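Local atomic coordinates of methionine-binding protein (Coxiella burnetii, PDB entry 3TQW), a protein that binds methionine, probably as the periplasmic substrate-binding lipoprotein of an ABC transporter. Residues A[18-29]-A[214-222]. Numbering follows the deposited sequence.
Sequences MEVAKQVALNRY and KQLVSALHS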
HETATM    1  N   MSE A  18      -5.871 -12.693  -1.485  0.62 10.32           N
HETATM    2  CA  MSE A  18      -5.622 -13.651  -0.414  0.62 11.49           C
HETATM    3  C   MSE A  18      -6.585 -14.839  -0.481  0.62 12.55           C
HETATM    4  O   MSE A  18      -6.237 -15.948  -0.078  0.62 12.48           O
HETATM    5  CB  MSE A  18      -5.692 -12.981   0.958  0.62 12.17           C
HETATM    6  CG  MSE A  18      -5.416 -13.937   2.124  0.62 13.04           C
HETATM    7 SE   MSE A  18      -3.606 -14.700   2.134  0.62 22.10          SE
HETATM    8  CE  MSE A  18      -2.615 -13.095   2.626  0.62 15.32           C
ATOM      9  N   GLU A  19      -7.789 -14.615  -0.996  1.00 11.93           N
ATOM     10  CA  GLU A  19      -8.747 -15.712  -1.141  1.00 14.00           C
ATOM     11  C   GLU A  19      -8.198 -16.766  -2.101  1.00 13.77           C
ATOM     12  O   GLU A  19      -8.378 -17.963  -1.894  1.00 13.18           O
ATOM     13  CB  GLU A  19     -10.108 -15.223  -1.640  1.00 15.03           C
ATOM     14  CG  GLU A  19     -10.947 -14.494  -0.602  1.00 18.80           C
ATOM     15  CD  GLU A  19     -11.648 -15.422   0.380  1.00 21.68           C
ATOM     16  OE1 GLU A  19     -11.528 -16.664   0.252  1.00 17.48           O
ATOM     17  OE2 GLU A  19     -12.326 -14.896   1.286  1.00 22.26           O
ATOM     18  N   VAL A  20      -7.539 -16.320  -3.164  1.00 12.78           N
ATOM     19  CA  VAL A  20      -6.952 -17.252  -4.108  1.00 13.03           C
ATOM     20  C   VAL A  20      -5.762 -17.951  -3.454  1.00 15.17           C
ATOM     21  O   VAL A  20      -5.568 -19.158  -3.608  1.00 14.67           O
ATOM     22  CB  VAL A  20      -6.524 -16.551  -5.413  1.00 14.60           C
ATOM     23  CG1 VAL A  20      -5.813 -17.542  -6.337  1.00 15.84           C
ATOM     24  CG2 VAL A  20      -7.741 -15.953  -6.109  1.00 15.35           C
ATOM     25  N   ALA A  21      -4.974 -17.194  -2.705  1.00 11.46           N
ATOM     26  CA  ALA A  21      -3.833 -17.778  -2.005  1.00 13.19           C
ATOM     27  C   ALA A  21      -4.305 -18.840  -1.016  1.00 14.78           C
ATOM     28  O   ALA A  21      -3.654 -19.873  -0.836  1.00 16.67           O
ATOM     29  CB  ALA A  21      -3.034 -16.698  -1.298  1.00 13.75           C
ATOM     30  N   LYS A  22      -5.449 -18.589  -0.386  1.00 13.66           N
ATOM     31  CA  LYS A  22      -6.025 -19.525   0.579  1.00 10.76           C
ATOM     32  C   LYS A  22      -6.414 -20.846  -0.078  1.00 11.11           C
ATOM     33  O   LYS A  22      -6.248 -21.922   0.509  1.00 12.14           O
ATOM     34  CB  LYS A  22      -7.234 -18.880   1.275  1.00 11.65           C
ATOM     35  CG  LYS A  22      -8.240 -19.852   1.894  1.00 13.68           C
ATOM     36  CD  LYS A  22      -9.458 -19.070   2.409  1.00 16.63           C
ATOM     37  CE  LYS A  22     -10.612 -19.985   2.791  1.00 19.08           C
ATOM     38  NZ  LYS A  22     -10.351 -20.706   4.063  1.00 20.82           N
ATOM     39  N   GLN A  23      -6.935 -20.767  -1.299  1.00 14.12           N
ATOM     40  CA  GLN A  23      -7.293 -21.958  -2.047  1.00 15.85           C
ATOM     41  C   GLN A  23      -6.049 -22.756  -2.400  1.00 14.71           C
ATOM     42  O   GLN A  23      -6.029 -23.980  -2.277  1.00 13.22           O
ATOM     43  CB  GLN A  23      -8.035 -21.586  -3.328  1.00 18.97           C
ATOM     44  CG  GLN A  23      -9.390 -20.946  -3.110  1.00 25.45           C
ATOM     45  CD  GLN A  23      -9.864 -20.200  -4.347  1.00 33.06           C
ATOM     46  OE1 GLN A  23     -10.418 -19.099  -4.252  1.00 34.56           O
ATOM     47  NE2 GLN A  23      -9.631 -20.789  -5.516  1.00 30.10           N
ATOM     48  N   VAL A  24      -5.021 -22.057  -2.871  1.00 12.61           N
ATOM     49  CA  VAL A  24      -3.749 -22.694  -3.187  1.00 12.67           C
ATOM     50  C   VAL A  24      -3.174 -23.354  -1.935  1.00 16.84           C
ATOM     51  O   VAL A  24      -2.690 -24.482  -1.985  1.00 16.01           O
ATOM     52  CB  VAL A  24      -2.739 -21.671  -3.746  1.00 13.32           C
ATOM     53  CG1 VAL A  24      -1.319 -22.263  -3.787  1.00 15.47           C
ATOM     54  CG2 VAL A  24      -3.177 -21.211  -5.134  1.00 14.59           C
ATOM     55  N   ALA A  25      -3.243 -22.642  -0.812  1.00 15.42           N
ATOM     56  CA  ALA A  25      -2.727 -23.154   0.450  1.00 15.40           C
ATOM     57  C   ALA A  25      -3.362 -24.504   0.780  1.00 14.22           C
ATOM     58  O   ALA A  25      -2.666 -25.448   1.155  1.00 14.95           O
ATOM     59  CB  ALA A  25      -2.975 -22.155   1.567  1.00 15.46           C
ATOM     60  N   LEU A  26      -4.681 -24.601   0.616  1.00 11.89           N
ATOM     61  CA  LEU A  26      -5.386 -25.838   0.940  1.00 11.59           C
ATOM     62  C   LEU A  26      -5.113 -26.926  -0.089  1.00 14.68           C
ATOM     63  O   LEU A  26      -4.770 -28.058   0.268  1.00 15.89           O
ATOM     64  CB  LEU A  26      -6.898 -25.606   1.088  1.00 10.64           C
ATOM     65  CG  LEU A  26      -7.713 -26.859   1.443  1.00 16.85           C
ATOM     66  CD1 LEU A  26      -7.238 -27.434   2.757  1.00 16.57           C
ATOM     67  CD2 LEU A  26      -9.215 -26.575   1.503  1.00 21.88           C
ATOM     68  N   ASN A  27      -5.267 -26.579  -1.365  1.00 16.31           N
ATOM     69  CA  ASN A  27      -5.167 -27.562  -2.443  1.00 19.83           C
ATOM     70  C   ASN A  27      -3.760 -28.094  -2.678  1.00 16.26           C
ATOM     71  O   ASN A  27      -3.591 -29.259  -3.027  1.00 15.16           O
ATOM     72  CB  ASN A  27      -5.693 -26.993  -3.770  1.00 21.95           C
ATOM     73  CG  ASN A  27      -7.166 -26.626  -3.715  1.00 28.16           C
ATOM     74  OD1 ASN A  27      -7.877 -26.988  -2.778  1.00 28.59           O
ATOM     75  ND2 ASN A  27      -7.634 -25.907  -4.733  1.00 29.75           N
ATOM     76  N   ARG A  28      -2.759 -27.241  -2.489  0.52 14.73           N
ATOM     77  CA  ARG A  28      -1.386 -27.592  -2.832  0.52 15.19           C
ATOM     78  C   ARG A  28      -0.508 -27.845  -1.609  0.52 15.78           C
ATOM     79  O   ARG A  28       0.487 -28.565  -1.693  0.52 15.05           O
ATOM     80  CB  ARG A  28      -0.757 -26.495  -3.698  0.52 16.95           C
ATOM     81  CG  ARG A  28      -1.449 -26.280  -5.037  0.52 21.80           C
ATOM     82  CD  ARG A  28      -1.232 -27.462  -5.968  0.52 26.98           C
ATOM     83  NE  ARG A  28      -1.766 -27.210  -7.306  0.52 31.82           N
ATOM     84  CZ  ARG A  28      -3.004 -27.514  -7.688  0.52 34.96           C
ATOM     85  NH1 ARG A  28      -3.844 -28.083  -6.835  0.52 39.56           N
ATOM     86  NH2 ARG A  28      -3.403 -27.249  -8.925  0.52 35.59           N
ATOM     87  N   TYR A  29      -0.868 -27.248  -0.478  1.00 14.97           N
ATOM     88  CA  TYR A  29      -0.068 -27.395   0.739  1.00 13.59           C
ATOM     89  C   TYR A  29      -0.785 -28.112   1.876  1.00 12.01           C
ATOM     90  O   TYR A  29      -0.185 -28.361   2.921  1.00 12.16           O
ATOM     91  CB  TYR A  29       0.420 -26.034   1.249  1.00 11.27           C
ATOM     92  CG  TYR A  29       1.335 -25.316   0.294  1.00 14.83           C
ATOM     93  CD1 TYR A  29       0.828 -24.656  -0.816  1.00 15.21           C
ATOM     94  CD2 TYR A  29       2.707 -25.289   0.508  1.00 18.13           C
ATOM     95  CE1 TYR A  29       1.665 -23.991  -1.695  1.00 17.57           C
ATOM     96  CE2 TYR A  29       3.550 -24.623  -0.363  1.00 17.94           C
ATOM     97  CZ  TYR A  29       3.024 -23.978  -1.457  1.00 17.42           C
ATOM     98  OH  TYR A  29       3.860 -23.323  -2.324  1.00 17.87           O
ATOM     99  N   LYS A 214       5.659 -19.614   6.490  1.00 18.67           N
ATOM    100  CA  LYS A 214       6.506 -19.561   5.301  1.00 18.15           C
ATOM    101  C   LYS A 214       5.771 -20.106   4.077  1.00 18.40           C
ATOM    102  O   LYS A 214       5.949 -19.618   2.966  1.00 17.84           O
ATOM    103  CB  LYS A 214       7.798 -20.354   5.512  1.00 20.77           C
ATOM    104  CG  LYS A 214       8.768 -19.747   6.518  1.00 29.32           C
ATOM    105  CD  LYS A 214      10.068 -20.547   6.545  1.00 37.35           C
ATOM    106  CE  LYS A 214      11.089 -19.941   7.493  1.00 45.99           C
ATOM    107  NZ  LYS A 214      12.359 -20.726   7.509  1.00 50.18           N
ATOM    108  N   GLN A 215       4.948 -21.127   4.285  1.00 15.63           N
ATOM    109  CA  GLN A 215       4.156 -21.694   3.192  1.00 16.95           C
ATOM    110  C   GLN A 215       3.136 -20.705   2.626  1.00 15.43           C
ATOM    111  O   GLN A 215       2.818 -20.748   1.441  1.00 18.72           O
ATOM    112  CB  GLN A 215       3.491 -23.000   3.628  1.00 13.69           C
ATOM    113  CG  GLN A 215       4.485 -24.137   3.748  1.00 18.90           C
ATOM    114  CD  GLN A 215       3.925 -25.322   4.514  1.00 26.01           C
ATOM    115  OE1 GLN A 215       2.730 -25.389   4.787  1.00 26.47           O
ATOM    116  NE2 GLN A 215       4.793 -26.252   4.880  1.00 31.59           N
ATOM    117  N   LEU A 216       2.644 -19.808   3.471  0.54 16.00           N
ATOM    118  CA  LEU A 216       1.737 -18.763   3.016  0.54 16.67           C
ATOM    119  C   LEU A 216       2.434 -17.833   2.024  0.54 16.58           C
ATOM    120  O   LEU A 216       1.840 -17.417   1.028  0.54 16.11           O
ATOM    121  CB  LEU A 216       1.200 -17.967   4.210  0.54 19.02           C
ATOM    122  CG  LEU A 216       0.182 -16.869   3.915  0.54 21.17           C
ATOM    123  CD1 LEU A 216      -1.051 -17.445   3.232  0.54 22.17           C
ATOM    124  CD2 LEU A 216      -0.197 -16.146   5.199  0.54 23.58           C
ATOM    125  N   VAL A 217       3.695 -17.511   2.299  1.00 18.59           N
ATOM    126  CA  VAL A 217       4.496 -16.696   1.394  1.00 17.46           C
ATOM    127  C   VAL A 217       4.674 -17.417   0.065  1.00 17.36           C
ATOM    128  O   VAL A 217       4.507 -16.821  -0.997  1.00 15.28           O
ATOM    129  CB  VAL A 217       5.880 -16.358   1.991  1.00 16.31           C
ATOM    130  CG1 VAL A 217       6.766 -15.684   0.951  1.00 19.29           C
ATOM    131  CG2 VAL A 217       5.722 -15.471   3.207  1.00 14.70           C
ATOM    132  N   SER A 218       5.002 -18.704   0.124  1.00 16.40           N
ATOM    133  CA  SER A 218       5.149 -19.496  -1.092  1.00 18.23           C
ATOM    134  C   SER A 218       3.863 -19.532  -1.927  1.00 16.31           C
ATOM    135  O   SER A 218       3.903 -19.378  -3.150  1.00 15.30           O
ATOM    136  CB  SER A 218       5.607 -20.915  -0.755  1.00 19.76           C
ATOM    137  OG  SER A 218       6.826 -20.890  -0.031  1.00 22.46           O
ATOM    138  N   ALA A 219       2.728 -19.740  -1.268  1.00 16.30           N
ATOM    139  CA  ALA A 219       1.434 -19.753  -1.958  1.00 16.11           C
ATOM    140  C   ALA A 219       1.151 -18.426  -2.665  1.00 16.75           C
ATOM    141  O   ALA A 219       0.597 -18.405  -3.768  1.00 17.32           O
ATOM    142  CB  ALA A 219       0.312 -20.074  -0.983  1.00 16.47           C
ATOM    143  N   LEU A 220       1.516 -17.323  -2.015  1.00 14.20           N
ATOM    144  CA  LEU A 220       1.333 -15.991  -2.587  1.00 15.99           C
ATOM    145  C   LEU A 220       2.221 -15.739  -3.811  1.00 18.47           C
ATOM    146  O   LEU A 220       2.001 -14.783  -4.552  1.00 18.14           O
ATOM    147  CB  LEU A 220       1.564 -14.908  -1.526  1.00 15.32           C
ATOM    148  CG  LEU A 220       0.408 -14.766  -0.534  1.00 17.47           C
ATOM    149  CD1 LEU A 220       0.841 -14.064   0.760  1.00 18.63           C
ATOM    150  CD2 LEU A 220      -0.753 -14.040  -1.200  1.00 16.26           C
ATOM    151  N   HIS A 221       3.205 -16.610  -4.025  1.00 18.09           N
ATOM    152  CA  HIS A 221       4.035 -16.564  -5.230  1.00 21.53           C
ATOM    153  C   HIS A 221       3.653 -17.633  -6.248  1.00 20.85           C
ATOM    154  O   HIS A 221       4.339 -17.807  -7.255  1.00 17.69           O
ATOM    155  CB  HIS A 221       5.512 -16.736  -4.868  1.00 28.77           C
ATOM    156  CG  HIS A 221       6.067 -15.615  -4.049  1.00 36.13           C
ATOM    157  ND1 HIS A 221       6.826 -15.826  -2.918  1.00 42.10           N
ATOM    158  CD2 HIS A 221       5.982 -14.273  -4.204  1.00 39.13           C
ATOM    159  CE1 HIS A 221       7.179 -14.659  -2.407  1.00 45.70           C
ATOM    160  NE2 HIS A 221       6.681 -13.702  -3.168  1.00 43.85           N
ATOM    161  N   SER A 222       2.574 -18.362  -5.988  1.00 18.58           N
ATOM    162  CA  SER A 222       2.162 -19.437  -6.887  1.00 19.58           C
ATOM    163  C   SER A 222       1.683 -18.897  -8.234  1.00 22.70           C
ATOM    164  O   SER A 222       1.257 -17.745  -8.332  1.00 19.34           O
ATOM    165  CB  SER A 222       1.046 -20.260  -6.256  1.00 17.52           C
ATOM    166  OG  SER A 222      -0.132 -19.481  -6.129  1.00 18.59           O
TER
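Ala219 is the knob of this contact: its methyl group sits in a hole made by Ala21, Val24, Ala25 and Tyr29, with Ala219 CB 3.9 Å from Val24 CG1 and 4.0 Å from the backbone O of Ala21. With so small a knob the helices of 18-29 and 214-220 pass with their axes 8.9 Å apart, at 114° between their directions.

Toward the N-terminal end of 18-29 the packing is apolar. Ala21 CB presses on Leu220 CD2 at 3.5 Å. The selenomethionine Met18 starts with CG anti to its N (chi1 -179°), then bends twice; in the conformers modelled here, SE lies by Leu216 CD1 and CE by Leu220 CD1. Val7 of strand 5-10 touches both Met18 and Leu216.

At the other end Tyr29 lies against the middle of helix 211-220. Tyr29 CD2 rests against CB and CG of Gln215, the ring and the amide plane being 32° apart; the backbone O of Gln215 stands above one ring face, offset toward the rim, and Tyr29 OH reaches Ser218 CB at 3.4 Å.

Ser222 supplies the polar element. Ser222 OG donates to Ala219 O (2.7 Å), which also accepts from Ser222 N. The same OG caps Val225 N at the start of helix 223-233, and both Val24 methyls lie against OG. Helix 223-233 continues the packing through Val225 on Ala21 and Ala224 on Val24.

The arrangement is a knob-into-hole helix crossing, joining the first helix to a C-terminal one beside the mixed sheet of one lobe of the two-lobed periplasmic binding protein fold, the side chain of Met18 about 12 Å from the bound methionine.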